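Local coordinates for protein restriction endonuclease PacI (Pseudomonas alcaligenes, PDB 3M7K) that cuts DNA at a rare eight-base-pair site as an HNH restriction endonuclease, held here with its cleaved product and a magnesium ion, at residues E40-T45 / V91-S96; N104-C109 / E124-G129; G64-S69 / F110-I115. All blocks are in the same frame, centred on the assembly; numbering follows the deposited sequence. Where two conformers were deposited one is given.

The three contacts surround one ββα-metal site. Contact 1 brings the loop after helix 25-40 to strand 90-93, which pairs with strand 105-108 of contact 2; helix 110-116 of contact 3 completes the unit. Contacts 1 and 3 share the magnesium ion, since D92 OD1 and N113 OD1 both bind it and lie 3.4 Å apart, and the OH of Y65 is 2.6 Å from D92 OD2. Contacts 2 and 3, their centres about 6 Å apart, share a zinc ion: C109 belongs to one, C66 and C112 to the other. Zinc and magnesium are 11.0 Å apart; helix 110-116 supplies ligands to both, C112 to a zinc that is probably structural and N113 to the active-site magnesium.

Contact 1: E40-T45 / V91-S96; sequences EGHANT and VDRSDS. With MG (magnesium ion), chain F; nucleotides of chain B; nucleotides of chain C.
H42 lays its imidazole flat on the guanidinium of R93, the two centres 3.7 Å apart and the planes turned by 19°. The closest approach is H42 NE2 over R93 CZ, at 3.3 Å. The opposite face of the guanidinium has water 1 above it, while its N-H groups spend themselves at the edge. There R93 NE gives a bond of 2.8 Å to OP1 of DT1 of chain C, and NH2 bridges this same oxygen and OP1 of DT10 of chain B. NH1 turns back to S96 O at 2.8 Å, almost within the guanidinium plane. A bend at chi3 (-68°) swings the arginine end from strand 90-93 toward these phosphates.

The strand belongs to the ββα-metal unit of HNH nucleases. D92 OD1 binds magnesium at 2.4 Å, and O3' of DT10, the 3' end left by the cut, binds the same ion. S96 OG donates to OP1 of DT10 and accepts a hydrogen bond from water 1, itself a magnesium ligand. With a leucine in place of R93, both phosphates would probably lose a positive partner and the H42 ring its flat support.

Away from this stacked pair the 40-45 loop is loose: G41, whose positive phi suits glycine as helix 25-40 ends, is exposed, as are A43 and T45.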
loop_
_atom_site.group_PDB
_atom_site.type_symbol
_atom_site.label_atom_id
_atom_site.label_comp_id
_atom_site.label_asym_id
_atom_site.label_seq_id
_atom_site.Cartn_x
_atom_site.Cartn_y
_atom_site.Cartn_z
ATOM N N GLU A 40 1.241 14.338 13.679
ATOM C CA GLU A 40 0.763 12.983 13.987
ATOM C C GLU A 40 0.914 12.557 15.447
ATOM O O GLU A 40 0.442 11.483 15.832
ATOM C CB GLU A 40 1.433 11.962 13.059
ATOM C CG GLU A 40 1.205 12.259 11.589
ATOM C CD GLU A 40 -0.222 11.968 11.146
ATOM O OE1 GLU A 40 -0.687 10.830 11.366
ATOM O OE2 GLU A 40 -0.874 12.869 10.570
ATOM N N GLY A 41 1.570 13.392 16.249
ATOM C CA GLY A 41 1.811 13.094 17.667
ATOM C C GLY A 41 2.950 12.107 17.855
ATOM O O GLY A 41 2.935 11.302 18.784
ATOM N N HIS A 42 3.934 12.143 16.956
ATOM C CA HIS A 42 5.123 11.309 17.115
ATOM C C HIS A 42 6.250 12.145 17.701
ATOM O O HIS A 42 6.385 13.333 17.395
ATOM C CB HIS A 42 5.564 10.673 15.787
ATOM C CG HIS A 42 4.519 9.797 15.158
ATOM N ND1 HIS A 42 3.884 8.781 15.842
ATOM C CD2 HIS A 42 4.002 9.790 13.905
ATOM C CE1 HIS A 42 3.015 8.189 15.039
ATOM N NE2 HIS A 42 3.070 8.781 13.859
ATOM N N ALA A 43 7.035 11.524 18.572
ATOM C CA ALA A 43 8.240 12.148 19.082
ATOM C C ALA A 43 9.274 12.256 17.950
ATOM O O ALA A 43 9.182 11.553 16.938
ATOM C CB ALA A 43 8.788 11.350 20.257
ATOM N N ASN A 44 10.217 13.181 18.114
ATOM C CA ASN A 44 11.319 13.395 17.184
ATOM C C ASN A 44 12.594 13.688 17.972
ATOM O O ASN A 44 12.775 14.805 18.454
ATOM C CB ASN A 44 11.011 14.573 16.251
ATOM C CG ASN A 44 12.144 14.862 15.274
ATOM O OD1 ASN A 44 13.070 14.061 15.124
ATOM N ND2 ASN A 44 12.066 16.005 14.591
ATOM N N THR A 45 13.471 12.692 18.098
ATOM C CA THR A 45 14.736 12.883 18.803
ATOM C C THR A 45 15.937 13.233 17.903
ATOM O O THR A 45 17.019 13.542 18.423
ATOM C CB THR A 45 15.079 11.702 19.762
ATOM O OG1 THR A 45 15.230 10.497 19.005
ATOM C CG2 THR A 45 13.982 11.511 20.812
ATOM N N VAL A 91 11.592 8.708 5.186
ATOM C CA VAL A 91 12.005 8.069 6.437
ATOM C C VAL A 91 10.883 7.204 7.025
ATOM O O VAL A 91 9.784 7.702 7.266
ATOM C CB VAL A 91 12.421 9.139 7.486
ATOM C CG1 VAL A 91 12.908 8.470 8.763
ATOM C CG2 VAL A 91 13.508 10.070 6.928
ATOM N N ASP A 92 11.162 5.915 7.227
ATOM C CA ASP A 92 10.236 4.990 7.874
ATOM C C ASP A 92 10.553 4.919 9.372
ATOM O O ASP A 92 11.706 4.715 9.762
ATOM C CB ASP A 92 10.388 3.580 7.303
ATOM C CG ASP A 92 9.606 2.545 8.083
ATOM O OD1 ASP A 92 8.419 2.814 8.354
ATOM O OD2 ASP A 92 10.165 1.456 8.419
ATOM N N ARG A 93 9.530 5.093 10.192
ATOM C CA ARG A 93 9.605 4.761 11.617
ATOM C C ARG A 93 9.412 3.246 11.693
ATOM O O ARG A 93 8.274 2.750 11.599
ATOM C CB ARG A 93 8.525 5.527 12.375
ATOM C CG ARG A 93 8.626 7.059 12.205
ATOM C CD ARG A 93 7.394 7.801 12.764
ATOM N NE ARG A 93 6.159 7.563 11.989
ATOM C CZ ARG A 93 5.202 6.699 12.345
ATOM N NH1 ARG A 93 5.313 6.002 13.470
ATOM N NH2 ARG A 93 4.119 6.543 11.590
ATOM N N SER A 94 10.532 2.525 11.771
ATOM C CA SER A 94 10.576 1.055 11.771
ATOM C C SER A 94 9.441 0.442 12.569
ATOM O O SER A 94 8.624 -0.318 12.055
ATOM C CB SER A 94 11.883 0.558 12.424
ATOM O OG SER A 94 12.814 0.232 11.420
ATOM N N ASP A 95 9.432 0.776 13.847
ATOM C CA ASP A 95 8.360 0.410 14.737
ATOM C C ASP A 95 7.367 1.548 14.603
ATOM O O ASP A 95 7.646 2.686 15.007
ATOM C CB ASP A 95 8.891 0.264 16.175
ATOM C CG ASP A 95 7.812 -0.144 17.154
ATOM O OD1 ASP A 95 6.632 -0.164 16.758
ATOM O OD2 ASP A 95 8.134 -0.424 18.329
ATOM N N SER A 96 6.224 1.253 13.982
ATOM C CA SER A 96 5.280 2.303 13.633
ATOM C C SER A 96 4.598 2.892 14.855
ATOM O O SER A 96 3.962 3.948 14.757
ATOM C CB SER A 96 4.231 1.817 12.617
ATOM O OG SER A 96 4.087 2.792 11.582
HETATM MG MG MG F . 6.616 4.285 7.883
ATOM P P DT B 10 0.903 5.508 10.639
ATOM O OP1 DT B 10 1.798 4.632 11.429
ATOM O OP2 DT B 10 0.426 6.822 11.140
ATOM O "O5'" DT B 10 1.609 5.799 9.233
ATOM C "C5'" DT B 10 2.287 4.745 8.582
ATOM C "C4'" DT B 10 2.690 5.136 7.168
ATOM O "O4'" DT B 10 1.495 5.487 6.441
ATOM C "C3'" DT B 10 3.567 6.369 7.004
ATOM O "O3'" DT B 10 4.921 6.083 7.352
ATOM C "C2'" DT B 10 3.360 6.654 5.515
ATOM C "C1'" DT B 10 1.872 6.297 5.342
ATOM N N1 DT B 10 0.946 7.511 5.380
ATOM C C2 DT B 10 0.475 8.016 4.176
ATOM O O2 DT B 10 0.775 7.523 3.102
ATOM N N3 DT B 10 -0.342 9.115 4.265
ATOM C C4 DT B 10 -0.716 9.746 5.439
ATOM O O4 DT B 10 -1.468 10.737 5.433
ATOM C C5 DT B 10 -0.185 9.174 6.664
ATOM C C7 DT B 10 -0.528 9.776 8.017
ATOM C C6 DT B 10 0.613 8.099 6.576
ATOM O OP3 DT C 1 3.260 9.474 8.758
ATOM P P DT C 1 4.745 9.397 8.723
ATOM O OP1 DT C 1 5.428 8.268 9.342
ATOM O OP2 DT C 1 5.258 10.663 9.244
ATOM O "O5'" DT C 1 4.986 9.343 7.142
ATOM C "C5'" DT C 1 6.136 9.715 6.494
ATOM C "C4'" DT C 1 5.862 9.600 4.995
ATOM O "O4'" DT C 1 4.446 9.705 4.738
ATOM C "C3'" DT C 1 6.536 10.666 4.173
ATOM O "O3'" DT C 1 6.964 10.117 2.924
ATOM C "C2'" DT C 1 5.428 11.715 4.015
ATOM C "C1'" DT C 1 4.161 10.858 3.962
ATOM N N1 DT C 1 3.027 11.567 4.572
ATOM C C2 DT C 1 1.980 11.969 3.771
ATOM O O2 DT C 1 1.921 11.765 2.576
ATOM N N3 DT C 1 0.976 12.629 4.419
ATOM C C4 DT C 1 0.921 12.933 5.769
ATOM O O4 DT C 1 -0.032 13.544 6.235
ATOM C C5 DT C 1 2.042 12.489 6.567
ATOM C C7 DT C 1 2.074 12.772 8.051
ATOM C C6 DT C 1 3.039 11.830 5.936
HETATM O O HOH W 1 6.210 3.888 10.124
HETATM O O HOH W 2 5.180 2.565 7.114
#

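Contact 2: N104-C109 / E124-G129; sequences NARLAC and EMDVLG. With NA (sodium ion), chain N; ZN (zinc ion), chain D.
R106 and D126 form a salt bridge between the second strand of the ββα-metal unit, 105-108, and helix 122-139, beyond the helix of that unit. It is a single-pronged bridge: R106 NH2 donates to D126 OD1, though the modelled 2.5 Å between these two atoms is doubtfully short and says nothing of its strength, whereas D126 OD2 stays 4.0 Å from both terminal nitrogens of R106. The N-H...O angle is only 132°. OD1 offers its syn lone pair but lies tilted from the guanidinium plane, and the planes of guanidinium and carboxylate stand 51° apart, far from the flat two-bond pairing of which these groups are capable. CG of R106 is anti to the backbone N (chi1 -167°), which sends the long chain off the strand toward the helix. NH2 also donates to G64 O, so this nitrogen has two acceptors. A long, charged side chain suits this place near the surface, because the helix is too far from the strand for a short one to span.

The backbones of R106 and A108 pair with D92 and G90 of the adjacent strand. N104 uses both ends of its amide, OD1 accepting from D95 N and ND2 donating to G99 O, a double role that asparagine fits well. C109 binds zinc through SG at 2.3 Å and occupies the N-cap of helix 110-116, where its sulfur also caps a backbone N. On the helix, E124 N donates to S121 OG, and E124 OE1 makes a salt bridge with R139 of the second subunit. Within the helix, M125 O accepts from G129 N at 2.7 Å. V127 O binds a sodium ion at 2.9 Å, together with water 3 and water 4.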
loop_
_atom_site.group_PDB
_atom_site.type_symbol
_atom_site.label_atom_id
_atom_site.label_comp_id
_atom_site.label_asym_id
_atom_site.label_seq_id
_atom_site.Cartn_x
_atom_site.Cartn_y
_atom_site.Cartn_z
ATOM N N ASN A 104 15.193 4.311 15.524
ATOM C CA ASN A 104 13.956 3.821 14.868
ATOM C C ASN A 104 13.814 4.152 13.377
ATOM O O ASN A 104 12.914 3.655 12.697
ATOM C CB ASN A 104 12.747 4.347 15.638
ATOM C CG ASN A 104 11.467 3.629 15.290
ATOM O OD1 ASN A 104 11.443 2.408 15.078
ATOM N ND2 ASN A 104 10.386 4.383 15.234
ATOM N N ALA A 105 14.699 4.993 12.870
ATOM C CA ALA A 105 14.610 5.474 11.490
ATOM C C ALA A 105 15.248 4.499 10.525
ATOM O O ALA A 105 16.320 3.933 10.790
ATOM C CB ALA A 105 15.254 6.823 11.353
ATOM N N ARG A 106 14.586 4.353 9.386
ATOM C CA ARG A 106 15.052 3.557 8.286
ATOM C C ARG A 106 14.751 4.387 7.044
ATOM O O ARG A 106 13.667 4.977 6.949
ATOM C CB ARG A 106 14.197 2.293 8.295
ATOM C CG ARG A 106 14.688 1.224 7.441
ATOM C CD ARG A 106 14.488 -0.111 8.129
ATOM N NE ARG A 106 14.871 -1.092 7.156
ATOM C CZ ARG A 106 14.819 -2.402 7.313
ATOM N NH1 ARG A 106 14.399 -2.936 8.453
ATOM N NH2 ARG A 106 15.189 -3.163 6.299
ATOM N N LEU A 107 15.672 4.452 6.085
ATOM C CA LEU A 107 15.367 5.138 4.829
ATOM C C LEU A 107 14.408 4.269 4.046
ATOM O O LEU A 107 14.589 3.045 3.979
ATOM C CB LEU A 107 16.636 5.355 4.016
ATOM C CG LEU A 107 16.815 6.514 3.055
ATOM C CD1 LEU A 107 16.616 7.904 3.697
ATOM C CD2 LEU A 107 18.218 6.372 2.453
ATOM N N ALA A 108 13.378 4.884 3.481
ATOM C CA ALA A 108 12.398 4.150 2.684
ATOM C C ALA A 108 11.837 4.999 1.535
ATOM O O ALA A 108 11.547 6.184 1.715
ATOM C CB ALA A 108 11.247 3.634 3.576
ATOM N N CYS A 109 11.649 4.383 0.370
ATOM C CA CYS A 109 10.993 5.070 -0.730
ATOM C C CYS A 109 9.513 5.168 -0.386
ATOM O O CYS A 109 8.997 4.404 0.463
ATOM C CB CYS A 109 11.197 4.324 -2.075
ATOM S SG CYS A 109 10.221 2.764 -2.317
ATOM N N GLU A 124 8.746 -8.215 8.588
ATOM C CA GLU A 124 7.803 -8.608 7.535
ATOM C C GLU A 124 8.062 -7.790 6.271
ATOM O O GLU A 124 8.047 -8.325 5.156
ATOM C CB GLU A 124 6.352 -8.442 7.997
ATOM C CG GLU A 124 5.875 -9.549 8.951
ATOM C CD GLU A 124 4.609 -9.201 9.710
ATOM O OE1 GLU A 124 4.163 -8.028 9.676
ATOM O OE2 GLU A 124 4.056 -10.111 10.359
ATOM N N MET A 125 8.315 -6.500 6.444
ATOM C CA MET A 125 8.520 -5.618 5.291
ATOM C C MET A 125 9.847 -5.892 4.560
ATOM O O MET A 125 9.953 -5.666 3.334
ATOM C CB MET A 125 8.407 -4.134 5.685
ATOM C CG MET A 125 8.311 -3.208 4.461
ATOM S SD MET A 125 6.795 -3.453 3.462
ATOM C CE MET A 125 7.264 -2.705 1.885
ATOM N N ASP A 126 10.865 -6.341 5.300
ATOM C CA ASP A 126 12.103 -6.811 4.663
ATOM C C ASP A 126 11.769 -7.804 3.560
ATOM O O ASP A 126 12.325 -7.734 2.457
ATOM C CB ASP A 126 13.046 -7.489 5.678
ATOM C CG ASP A 126 13.816 -6.488 6.509
ATOM O OD1 ASP A 126 13.921 -5.314 6.091
ATOM O OD2 ASP A 126 14.308 -6.872 7.581
ATOM N N VAL A 127 10.845 -8.715 3.872
ATOM C CA VAL A 127 10.424 -9.766 2.954
ATOM C C VAL A 127 9.639 -9.207 1.753
ATOM O O VAL A 127 9.923 -9.577 0.604
ATOM C CB VAL A 127 9.644 -10.890 3.703
ATOM C CG1 VAL A 127 9.428 -12.094 2.795
ATOM C CG2 VAL A 127 10.428 -11.348 4.941
ATOM N N LEU A 128 8.655 -8.334 2.008
ATOM C CA LEU A 128 7.964 -7.632 0.919
ATOM C C LEU A 128 8.955 -6.849 0.053
ATOM O O LEU A 128 8.841 -6.835 -1.177
ATOM C CB LEU A 128 6.885 -6.673 1.455
ATOM C CG LEU A 128 5.530 -7.283 1.819
ATOM C CD1 LEU A 128 5.623 -8.181 3.049
ATOM C CD2 LEU A 128 4.502 -6.200 2.056
ATOM N N GLY A 129 9.904 -6.177 0.703
ATOM C CA GLY A 129 10.949 -5.425 -0.014
ATOM C C GLY A 129 11.702 -6.223 -1.080
ATOM O O GLY A 129 11.915 -5.713 -2.197
HETATM NA NA NA N . 10.463 -12.238 -0.520
HETATM ZN ZN ZN D . 11.296 0.854 -1.511
HETATM O O HOH W 3 8.751 -14.538 -0.942
HETATM O O HOH W 4 10.963 -12.610 -3.102
#

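Contact 3: G64-S69 / F110-I115; sequences GYCGIS and FICNRI. With ZN (zinc ion), chain D; MG (magnesium ion), chain F; nucleotides of chain E; nucleotides of chain C.
Y65 and C66 both come up against C112 of helix 110-116, the α of the ββα-metal unit, in a buried meeting where zinc ties that helix to the 64-69 loop. Just ahead of them, G64 joins its backbone to L107 of strand 105-108. Y65 then sets its CB 4.0 Å from C112 SG, while its ring runs on past, the hydroxyl reaching D92 OD2 beside the magnesium. C66 touches C112 most closely, C66 CB being 3.7 Å from C112 SG, and both sulfurs bind zinc at 2.3 Å; C63 and C109 complete this four-cysteine site. C66 SG lies between its backbone N and carbonyl carbon (chi1 70°). G67 then turns with positive phi, which suits glycine, and I68 N donates back to C66 SG at 3.5 Å. S69 caps the N terminus of helix 70-74.

F110, N113 and R114 of the helix turn to the active site and DNA: N113 OD1 binds magnesium at 2.3 Å, and the R114 guanidinium is sandwiched, with DA8 N7 of chain E over one face and F110 CE2 over the other.

Around this zinc site, Y65 packs on A108 of strand 105-108 and M125 of helix 122-139, C66 and I111 meet W136 of that helix, I68 leans on F73 of helix 70-74, and I115 touches F120 of the second subunit.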
loop_
_atom_site.group_PDB
_atom_site.type_symbol
_atom_site.label_atom_id
_atom_site.label_comp_id
_atom_site.label_asym_id
_atom_site.label_seq_id
_atom_site.Cartn_x
_atom_site.Cartn_y
_atom_site.Cartn_z
ATOM N N GLY A 64 15.710 1.127 2.225
ATOM C CA GLY A 64 16.145 0.034 3.089
ATOM C C GLY A 64 15.297 -1.229 3.009
ATOM O O GLY A 64 15.638 -2.238 3.632
ATOM N N TYR A 65 14.186 -1.176 2.267
ATOM C CA TYR A 65 13.360 -2.352 2.027
ATOM C C TYR A 65 13.545 -2.936 0.641
ATOM O O TYR A 65 13.829 -4.126 0.525
ATOM C CB TYR A 65 11.875 -2.067 2.281
ATOM C CG TYR A 65 11.629 -1.732 3.721
ATOM C CD1 TYR A 65 11.215 -0.452 4.101
ATOM C CD2 TYR A 65 11.873 -2.688 4.723
ATOM C CE1 TYR A 65 11.002 -0.145 5.446
ATOM C CE2 TYR A 65 11.682 -2.388 6.062
ATOM C CZ TYR A 65 11.243 -1.124 6.413
ATOM O OH TYR A 65 11.056 -0.837 7.732
ATOM N N CYS A 66 13.383 -2.123 -0.405
ATOM C CA CYS A 66 13.460 -2.649 -1.779
ATOM C C CYS A 66 14.798 -2.413 -2.463
ATOM O O CYS A 66 15.045 -2.967 -3.534
ATOM C CB CYS A 66 12.340 -2.081 -2.652
ATOM S SG CYS A 66 12.520 -0.313 -3.049
ATOM N N GLY A 67 15.634 -1.557 -1.882
ATOM C CA GLY A 67 16.982 -1.325 -2.424
ATOM C C GLY A 67 17.012 -0.325 -3.560
ATOM O O GLY A 67 18.068 -0.021 -4.090
ATOM N N ILE A 68 15.869 0.233 -3.940
ATOM C CA ILE A 68 15.898 1.164 -5.062
ATOM C C ILE A 68 16.734 2.408 -4.696
ATOM O O ILE A 68 16.684 2.871 -3.556
ATOM C CB ILE A 68 14.486 1.546 -5.542
ATOM C CG1 ILE A 68 14.564 2.152 -6.955
ATOM C CG2 ILE A 68 13.798 2.522 -4.542
ATOM C CD1 ILE A 68 13.241 2.232 -7.646
ATOM N N SER A 69 17.499 2.920 -5.661
ATOM C CA SER A 69 18.301 4.124 -5.449
ATOM C C SER A 69 17.378 5.330 -5.548
ATOM O O SER A 69 16.282 5.248 -6.138
ATOM C CB SER A 69 19.405 4.232 -6.503
ATOM O OG SER A 69 18.834 4.481 -7.781
ATOM N N PHE A 110 8.822 6.114 -0.994
ATOM C CA PHE A 110 7.414 6.355 -0.643
ATOM C C PHE A 110 6.506 5.170 -0.980
ATOM O O PHE A 110 5.451 4.976 -0.339
ATOM C CB PHE A 110 6.916 7.626 -1.334
ATOM C CG PHE A 110 5.667 8.231 -0.714
ATOM C CD1 PHE A 110 5.467 8.216 0.669
ATOM C CD2 PHE A 110 4.707 8.849 -1.527
ATOM C CE1 PHE A 110 4.329 8.767 1.238
ATOM C CE2 PHE A 110 3.565 9.456 -0.967
ATOM C CZ PHE A 110 3.373 9.417 0.424
ATOM N N ILE A 111 6.904 4.366 -1.969
ATOM C CA ILE A 111 6.137 3.150 -2.284
ATOM C C ILE A 111 6.200 2.159 -1.109
ATOM O O ILE A 111 5.162 1.691 -0.638
ATOM C CB ILE A 111 6.550 2.509 -3.647
ATOM C CG1 ILE A 111 6.018 3.369 -4.803
ATOM C CG2 ILE A 111 6.031 1.062 -3.751
ATOM C CD1 ILE A 111 6.441 2.931 -6.241
ATOM N N CYS A 112 7.406 1.840 -0.631
ATOM C CA CYS A 112 7.524 0.877 0.464
ATOM C C CYS A 112 6.964 1.455 1.759
ATOM O O CYS A 112 6.369 0.742 2.567
ATOM C CB CYS A 112 8.990 0.479 0.684
ATOM S SG CYS A 112 9.629 -0.553 -0.647
ATOM N N ASN A 113 7.172 2.749 1.972
ATOM C CA ASN A 113 6.667 3.378 3.194
ATOM C C ASN A 113 5.146 3.210 3.283
ATOM O O ASN A 113 4.606 2.869 4.356
ATOM C CB ASN A 113 7.072 4.880 3.279
ATOM C CG ASN A 113 7.484 5.291 4.700
ATOM O OD1 ASN A 113 7.299 4.526 5.666
ATOM N ND2 ASN A 113 8.052 6.473 4.833
ATOM N N ARG A 114 4.449 3.483 2.173
ATOM C CA ARG A 114 2.974 3.373 2.157
ATOM C C ARG A 114 2.527 1.925 2.256
ATOM O O ARG A 114 1.528 1.619 2.923
ATOM C CB ARG A 114 2.391 3.986 0.895
ATOM C CG ARG A 114 2.276 5.503 1.034
ATOM C CD ARG A 114 1.285 5.962 0.053
ATOM N NE ARG A 114 0.821 7.319 0.218
ATOM C CZ ARG A 114 0.615 8.132 -0.823
ATOM N NH1 ARG A 114 0.935 7.717 -2.045
ATOM N NH2 ARG A 114 0.118 9.359 -0.656
ATOM N N ILE A 115 3.244 1.035 1.577
ATOM C CA ILE A 115 2.919 -0.408 1.674
ATOM C C ILE A 115 2.991 -0.936 3.098
ATOM O O ILE A 115 2.027 -1.557 3.604
ATOM C CB ILE A 115 3.784 -1.235 0.687
ATOM C CG1 ILE A 115 3.331 -0.883 -0.739
ATOM C CG2 ILE A 115 3.653 -2.754 0.966
ATOM C CD1 ILE A 115 4.226 -1.453 -1.859
HETATM ZN ZN ZN D . 11.296 0.854 -1.511
HETATM MG MG MG F . 6.616 4.285 7.883
ATOM P P DA E 8 -5.070 10.967 -1.751
ATOM O OP1 DA E 8 -6.015 11.460 -2.775
ATOM O OP2 DA E 8 -5.511 10.018 -0.694
ATOM O "O5'" DA E 8 -3.812 10.300 -2.495
ATOM C "C5'" DA E 8 -3.034 11.028 -3.446
ATOM C "C4'" DA E 8 -2.715 10.107 -4.599
ATOM O "O4'" DA E 8 -1.904 9.007 -4.095
ATOM C "C3'" DA E 8 -3.928 9.471 -5.263
ATOM O "O3'" DA E 8 -3.650 9.467 -6.665
ATOM C "C2'" DA E 8 -3.950 8.054 -4.665
ATOM C "C1'" DA E 8 -2.472 7.767 -4.468
ATOM N N9 DA E 8 -2.188 6.847 -3.357
ATOM C C8 DA E 8 -2.480 7.095 -2.039
ATOM N N7 DA E 8 -2.117 6.123 -1.228
ATOM C C5 DA E 8 -1.542 5.176 -2.071
ATOM C C6 DA E 8 -0.982 3.921 -1.771
ATOM N N6 DA E 8 -0.918 3.435 -0.499
ATOM N N1 DA E 8 -0.514 3.198 -2.820
ATOM C C2 DA E 8 -0.577 3.717 -4.076
ATOM N N3 DA E 8 -1.098 4.901 -4.455
ATOM C C4 DA E 8 -1.575 5.591 -3.390
ATOM O OP3 DT C 1 3.260 9.474 8.758
ATOM P P DT C 1 4.745 9.397 8.723
ATOM O OP1 DT C 1 5.428 8.268 9.342
ATOM O OP2 DT C 1 5.258 10.663 9.244
ATOM O "O5'" DT C 1 4.986 9.343 7.142
ATOM C "C5'" DT C 1 6.136 9.715 6.494
ATOM C "C4'" DT C 1 5.862 9.600 4.995
ATOM O "O4'" DT C 1 4.446 9.705 4.738
ATOM C "C3'" DT C 1 6.536 10.666 4.173
ATOM O "O3'" DT C 1 6.964 10.117 2.924
ATOM C "C2'" DT C 1 5.428 11.715 4.015
ATOM C "C1'" DT C 1 4.161 10.858 3.962
ATOM N N1 DT C 1 3.027 11.567 4.572
ATOM C C2 DT C 1 1.980 11.969 3.771
ATOM O O2 DT C 1 1.921 11.765 2.576
ATOM N N3 DT C 1 0.976 12.629 4.419
ATOM C C4 DT C 1 0.921 12.933 5.769
ATOM O O4 DT C 1 -0.032 13.544 6.235
ATOM C C5 DT C 1 2.042 12.489 6.567
ATOM C C7 DT C 1 2.074 12.772 8.051
ATOM C C6 DT C 1 3.039 11.830 5.936
HETATM O O HOH W 2 5.180 2.565 7.114
HETATM O O HOH W 1 6.210 3.888 10.124
#